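Side-chain contacts in endo-beta-mannanase (Opitutaceae bacterium TAV5, PDB 7BOB), which acts as an exo-beta-1,4-mannosidase of glycosyl hydrolase family 5, probably releasing mannose units from the ends of beta-1,4-mannan chains in the termite hindgut: residues Ala501-Asp506 with Tyr510-Phe515; Ala560-Gln565 with Ala578-Leu583. All blocks are in the same frame, centred on the assembly; numbering follows the deposited sequence.

Contact 1: residues Ala501-Asp506 with Tyr510-Phe515; sequences AITATD and YEFTCF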
loop_
_atom_site.group_PDB
_atom_site.type_symbol
_atom_site.label_atom_id
_atom_site.label_comp_id
_atom_site.label_asym_id
_atom_site.label_seq_id
_atom_site.Cartn_x
_atom_site.Cartn_y
_atom_site.Cartn_z
ATOM N N ALA A 501 -15.859 21.603 -11.074
ATOM C CA ALA A 501 -16.736 22.757 -11.005
ATOM C C ALA A 501 -15.905 23.981 -11.352
ATOM O O ALA A 501 -14.853 24.213 -10.743
ATOM C CB ALA A 501 -17.380 22.890 -9.629
ATOM N N ILE A 502 -16.361 24.737 -12.349
ATOM C CA ILE A 502 -15.692 25.944 -12.816
ATOM C C ILE A 502 -16.558 27.131 -12.425
ATOM O O ILE A 502 -17.786 27.067 -12.524
ATOM C CB ILE A 502 -15.462 25.896 -14.339
ATOM C CG1 ILE A 502 -14.686 24.633 -14.698
ATOM C CG2 ILE A 502 -14.757 27.164 -14.830
ATOM C CD1 ILE A 502 -14.088 24.676 -16.065
ATOM N N THR A 503 -15.926 28.206 -11.967
ATOM C CA THR A 503 -16.669 29.293 -11.347
ATOM C C THR A 503 -15.845 30.577 -11.434
ATOM O O THR A 503 -14.764 30.611 -12.030
ATOM C CB THR A 503 -17.019 28.939 -9.895
ATOM O OG1 THR A 503 -17.968 29.886 -9.384
ATOM C CG2 THR A 503 -15.752 28.957 -9.018
ATOM N N ALA A 504 -16.365 31.643 -10.822
ATOM C CA ALA A 504 -15.665 32.925 -10.799
ATOM C C ALA A 504 -16.179 33.757 -9.635
ATOM O O ALA A 504 -17.394 33.926 -9.491
ATOM C CB ALA A 504 -15.867 33.697 -12.111
ATOM N N THR A 505 -15.262 34.269 -8.809
ATOM C CA THR A 505 -15.604 35.365 -7.917
ATOM C C THR A 505 -15.401 36.673 -8.684
ATOM O O THR A 505 -15.072 36.679 -9.874
ATOM C CB THR A 505 -14.774 35.350 -6.626
ATOM O OG1 THR A 505 -13.390 35.566 -6.930
ATOM C CG2 THR A 505 -14.935 34.038 -5.855
ATOM N N ASP A 506 -15.560 37.802 -7.995
ATOM C CA ASP A 506 -15.416 39.089 -8.664
ATOM C C ASP A 506 -13.974 39.410 -9.043
ATOM O O ASP A 506 -13.746 40.418 -9.721
ATOM C CB ASP A 506 -15.990 40.202 -7.785
ATOM C CG ASP A 506 -17.499 40.098 -7.632
ATOM O OD1 ASP A 506 -18.158 39.592 -8.568
ATOM O OD2 ASP A 506 -18.021 40.515 -6.576
ATOM N N TYR A 510 -12.000 30.237 -11.219
ATOM C CA TYR A 510 -11.589 29.154 -10.337
ATOM C C TYR A 510 -12.102 27.833 -10.879
ATOM O O TYR A 510 -13.191 27.765 -11.458
ATOM C CB TYR A 510 -12.128 29.346 -8.928
ATOM C CG TYR A 510 -11.434 30.440 -8.190
ATOM C CD1 TYR A 510 -10.260 30.187 -7.485
ATOM C CD2 TYR A 510 -11.937 31.743 -8.212
ATOM C CE1 TYR A 510 -9.605 31.212 -6.791
ATOM C CE2 TYR A 510 -11.293 32.770 -7.524
ATOM C CZ TYR A 510 -10.130 32.497 -6.818
ATOM O OH TYR A 510 -9.482 33.500 -6.148
ATOM N N GLU A 511 -11.317 26.782 -10.683
ATOM C CA GLU A 511 -11.733 25.435 -11.047
ATOM C C GLU A 511 -11.387 24.494 -9.907
ATOM O O GLU A 511 -10.223 24.410 -9.507
ATOM C CB GLU A 511 -11.068 24.976 -12.343
ATOM C CG GLU A 511 -11.414 23.562 -12.719
ATOM C CD GLU A 511 -10.636 23.098 -13.920
ATOM O OE1 GLU A 511 -10.773 23.735 -14.987
ATOM O OE2 GLU A 511 -9.872 22.117 -13.794
ATOM N N PHE A 512 -12.395 23.792 -9.392
ATOM C CA PHE A 512 -12.236 22.815 -8.322
ATOM C C PHE A 512 -12.412 21.411 -8.887
ATOM O O PHE A 512 -13.506 21.056 -9.337
ATOM C CB PHE A 512 -13.249 23.066 -7.207
ATOM C CG PHE A 512 -13.144 24.426 -6.610
ATOM C CD1 PHE A 512 -12.113 24.732 -5.743
ATOM C CD2 PHE A 512 -14.048 25.414 -6.941
ATOM C CE1 PHE A 512 -11.999 25.998 -5.191
ATOM C CE2 PHE A 512 -13.931 26.695 -6.387
ATOM C CZ PHE A 512 -12.914 26.978 -5.516
ATOM N N THR A 513 -11.345 20.608 -8.825
ATOM C CA THR A 513 -11.378 19.228 -9.291
ATOM C C THR A 513 -11.591 18.210 -8.182
ATOM O O THR A 513 -11.835 17.048 -8.492
ATOM C CB THR A 513 -10.077 18.880 -10.021
ATOM O OG1 THR A 513 -8.996 18.905 -9.071
ATOM C CG2 THR A 513 -9.809 19.874 -11.150
ATOM N N CYS A 514 -11.504 18.589 -6.911
ATOM C CA CYS A 514 -11.641 17.643 -5.806
ATOM C C CYS A 514 -12.887 17.940 -4.997
ATOM O O CYS A 514 -13.264 19.107 -4.818
ATOM C CB CYS A 514 -10.431 17.673 -4.871
ATOM S SG CYS A 514 -8.866 17.394 -5.678
ATOM N N PHE A 515 -13.488 16.887 -4.467
ATOM C CA PHE A 515 -14.728 16.980 -3.724
ATOM C C PHE A 515 -14.627 16.015 -2.564
ATOM O O PHE A 515 -13.951 14.984 -2.658
ATOM C CB PHE A 515 -15.940 16.678 -4.641
ATOM C CG PHE A 515 -16.025 17.618 -5.816
ATOM C CD1 PHE A 515 -15.394 17.312 -7.010
ATOM C CD2 PHE A 515 -16.665 18.842 -5.701
ATOM C CE1 PHE A 515 -15.421 18.199 -8.079
ATOM C CE2 PHE A 515 -16.703 19.723 -6.767
ATOM C CZ PHE A 515 -16.080 19.393 -7.962
#
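Ala501, Ile502 and Thr503 pair antiparallel with Phe512, Glu511 and Tyr510 in the two strands of a beta hairpin, the short strand axes approaching to 4.7 Å at an angle of 150°. Four backbone bonds hold the ladder: two join Ala501 to Phe512 and two join Thr503 to Tyr510, while Ile502 and Glu511 form the non-hydrogen-bonded pair between them. On one face of the hairpin these two lie alongside, pointing the same way. Glu511 sets CG anti to its backbone N (chi1 177°) and runs on extended, which brings its OE1 to 3.6 Å from Ile502 CD1, an oxygen against a methyl group. Replacing Ile502 with a glycine would probably leave the aliphatic part of Glu511 without its neighbour and free the carboxylate to swing. The other face is more enclosed. There Thr503 CG2 packs on Tyr510 CB at 3.6 Å and, more loosely, on Phe512 CE2 at 3.9 Å; with its hydroxyl anti to the backbone N (chi1 -169°), OG1 is left to hydrogen-bond Thr533 O. Thr505 OG1 meets the edge of the Tyr510 ring, 3.5 Å from CE2, while the phenol OH bonds to Ser575 O. At the far end Phe515 returns edge-on, its CZ lying 3.8 Å from Ala501 N and near the Ala501 methyl. The enclosed face is built into the domain from several directions: Met532 of strand 529-533 touches Thr503 and Thr505, Arg520 of strand 520-525 meets Ala501 and Phe515, and Val558 and Ser561 of helix 558-564 pack on Phe512.

Contact 2: residues Ala560-Gln565 with Ala578-Leu583; sequences ASFLSQ and AWYAAL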
loop_
_atom_site.group_PDB
_atom_site.type_symbol
_atom_site.label_atom_id
_atom_site.label_comp_id
_atom_site.label_asym_id
_atom_site.label_seq_id
_atom_site.Cartn_x
_atom_site.Cartn_y
_atom_site.Cartn_z
ATOM N N ALA A 560 -8.010 20.714 -1.031
ATOM C CA ALA A 560 -7.534 19.599 -1.837
ATOM C C ALA A 560 -7.377 20.021 -3.292
ATOM O O ALA A 560 -6.345 19.743 -3.920
ATOM C CB ALA A 560 -8.486 18.400 -1.716
ATOM N N SER A 561 -8.397 20.694 -3.848
ATOM C CA SER A 561 -8.302 21.191 -5.220
ATOM C C SER A 561 -7.059 22.047 -5.417
ATOM O O SER A 561 -6.296 21.841 -6.365
ATOM C CB SER A 561 -9.559 21.982 -5.612
ATOM O OG SER A 561 -10.767 21.338 -5.241
ATOM N N PHE A 562 -6.850 23.014 -4.535
ATOM C CA PHE A 562 -5.639 23.819 -4.622
ATOM C C PHE A 562 -4.382 22.948 -4.536
ATOM O O PHE A 562 -3.439 23.118 -5.323
ATOM C CB PHE A 562 -5.640 24.864 -3.517
ATOM C CG PHE A 562 -6.681 25.944 -3.692
ATOM C CD1 PHE A 562 -7.414 26.050 -4.874
ATOM C CD2 PHE A 562 -6.896 26.875 -2.688
ATOM C CE1 PHE A 562 -8.338 27.031 -5.019
ATOM C CE2 PHE A 562 -7.825 27.862 -2.831
ATOM C CZ PHE A 562 -8.558 27.945 -4.009
ATOM N N LEU A 563 -4.360 21.995 -3.594
ATOM C CA LEU A 563 -3.190 21.133 -3.451
ATOM C C LEU A 563 -2.980 20.257 -4.682
ATOM O O LEU A 563 -1.829 20.005 -5.053
ATOM C CB LEU A 563 -3.298 20.279 -2.184
ATOM C CG LEU A 563 -3.039 21.012 -0.854
ATOM C CD1 LEU A 563 -3.545 20.210 0.318
ATOM C CD2 LEU A 563 -1.582 21.370 -0.665
ATOM N N SER A 564 -4.063 19.817 -5.355
ATOM C CA SER A 564 -3.901 19.032 -6.582
ATOM C C SER A 564 -3.275 19.831 -7.715
ATOM O O SER A 564 -2.771 19.229 -8.669
ATOM C CB SER A 564 -5.248 18.444 -7.045
ATOM O OG SER A 564 -6.107 19.457 -7.564
ATOM N N GLN A 565 -3.301 21.162 -7.652
ATOM C CA GLN A 565 -2.683 22.009 -8.668
ATOM C C GLN A 565 -1.365 22.606 -8.195
ATOM O O GLN A 565 -0.932 23.654 -8.699
ATOM C CB GLN A 565 -3.665 23.094 -9.132
ATOM C CG GLN A 565 -5.063 22.528 -9.536
ATOM C CD GLN A 565 -4.995 21.469 -10.656
ATOM O OE1 GLN A 565 -5.415 20.314 -10.481
ATOM N NE2 GLN A 565 -4.445 21.862 -11.798
ATOM N N ALA A 578 -6.687 34.935 -2.566
ATOM C CA ALA A 578 -7.815 35.836 -2.789
ATOM C C ALA A 578 -9.156 35.128 -2.597
ATOM O O ALA A 578 -10.147 35.773 -2.238
ATOM C CB ALA A 578 -7.730 36.437 -4.194
ATOM N N TRP A 579 -9.199 33.806 -2.811
ATOM C CA TRP A 579 -10.428 33.045 -2.592
ATOM C C TRP A 579 -10.950 33.217 -1.169
ATOM O O TRP A 579 -12.144 33.476 -0.963
ATOM C CB TRP A 579 -10.202 31.558 -2.881
ATOM C CG TRP A 579 -11.400 30.733 -2.515
ATOM C CD1 TRP A 579 -11.647 30.129 -1.316
ATOM C CD2 TRP A 579 -12.544 30.451 -3.352
ATOM N NE1 TRP A 579 -12.860 29.473 -1.358
ATOM C CE2 TRP A 579 -13.431 29.663 -2.593
ATOM C CE3 TRP A 579 -12.900 30.805 -4.660
ATOM C CZ2 TRP A 579 -14.645 29.207 -3.101
ATOM C CZ3 TRP A 579 -14.110 30.352 -5.168
ATOM C CH2 TRP A 579 -14.967 29.567 -4.387
ATOM N N TYR A 580 -10.077 33.029 -0.161
ATOM C CA TYR A 580 -10.540 33.143 1.223
ATOM C C TYR A 580 -11.035 34.552 1.525
ATOM O O TYR A 580 -12.040 34.729 2.231
ATOM C CB TYR A 580 -9.431 32.762 2.205
ATOM C CG TYR A 580 -9.070 31.308 2.169
ATOM C CD1 TYR A 580 -9.749 30.381 2.962
ATOM C CD2 TYR A 580 -8.066 30.855 1.336
ATOM C CE1 TYR A 580 -9.440 29.046 2.918
ATOM C CE2 TYR A 580 -7.747 29.528 1.285
ATOM C CZ TYR A 580 -8.433 28.631 2.081
ATOM O OH TYR A 580 -8.099 27.315 2.016
ATOM N N ALA A 581 -10.326 35.569 1.025
ATOM C CA ALA A 581 -10.725 36.950 1.298
ATOM C C ALA A 581 -12.133 37.226 0.776
ATOM O O ALA A 581 -12.977 37.771 1.494
ATOM C CB ALA A 581 -9.717 37.926 0.689
ATOM N N ALA A 582 -12.420 36.807 -0.459
ATOM C CA ALA A 582 -13.738 37.068 -1.037
ATOM C C ALA A 582 -14.858 36.424 -0.223
ATOM O O ALA A 582 -15.939 37.008 -0.064
ATOM C CB ALA A 582 -13.779 36.577 -2.480
ATOM N N LEU A 583 -14.619 35.231 0.318
ATOM C CA LEU A 583 -15.693 34.483 0.954
ATOM C C LEU A 583 -15.834 34.755 2.440
ATOM O O LEU A 583 -16.868 34.405 3.023
ATOM C CB LEU A 583 -15.479 32.987 0.749
ATOM C CG LEU A 583 -15.716 32.512 -0.684
ATOM C CD1 LEU A 583 -16.069 31.081 -0.597
ATOM C CD2 LEU A 583 -16.830 33.289 -1.337
#
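Two successive helices at the C-terminal end of the chain, 558-564 and 569-583, meet here through aromatic side chains in the alpha/beta domain that follows the barrel. Their backbones stay well apart: the nearest CA atoms, of Phe562 and Trp579, are 10.6 Å from each other, and the Phe562 ring bridges much of that gap. It makes a T-shaped pair with Trp579, turning its edge toward the face of the five-membered ring of the indole, with centroids 5.9 Å apart and planes at 87°. The leading atom, Phe562 CZ, also comes to 4.1 Å from Trp579 CB. Beside it, Phe562 CE2 lies 4.4 Å from Tyr580 CE2, a looser apolar touch at the same ring edge. With CG anti to the backbone N (chi1 173°), Trp579 stands its indole between Phe562 on one face and, on the other, Leu583 from one turn further along the same helix, whose CG sits 4.0 Å above the plane and toward the rim. Tyr580 spans the two helices in a second way, its OH hydrogen-bonding Glu559 OE2. Around the cluster, Trp576 stacks on Phe562, and His473 meets the rings of both Trp579 and Tyr580. No hydrogen bond joins the two segments directly, so their direct contact is apolar: the slightly positive C-H edge of the phenyl group faces the electron-rich indole, a weak electrostatic attraction added to dispersion and consistent with the near-perpendicular setting of the two rings.

Overall arrangement
The hairpin of contact 1 precedes both helices of contact 2 in the sequence, yet the centres of the two contacts are only 9 Å apart. They share an aromatic junction in which Trp579 takes the ring edges of Phe512 and Phe562 on its indole face and turns its own edge onto the face of Tyr510; Phe512 CZ comes within 3.5 Å of Trp579 CH2. A polar link lies nearby, where Cys514 N probably hydrogen-bonds Ser561 OG at 3.3 Å. The hairpin thus packs against both C-terminal helices. The contact centres lie about 32 and 24 Å from the centre of the chain, in a domain separate from the eight-stranded barrel that, as in other family 5 hydrolases, should hold the active site.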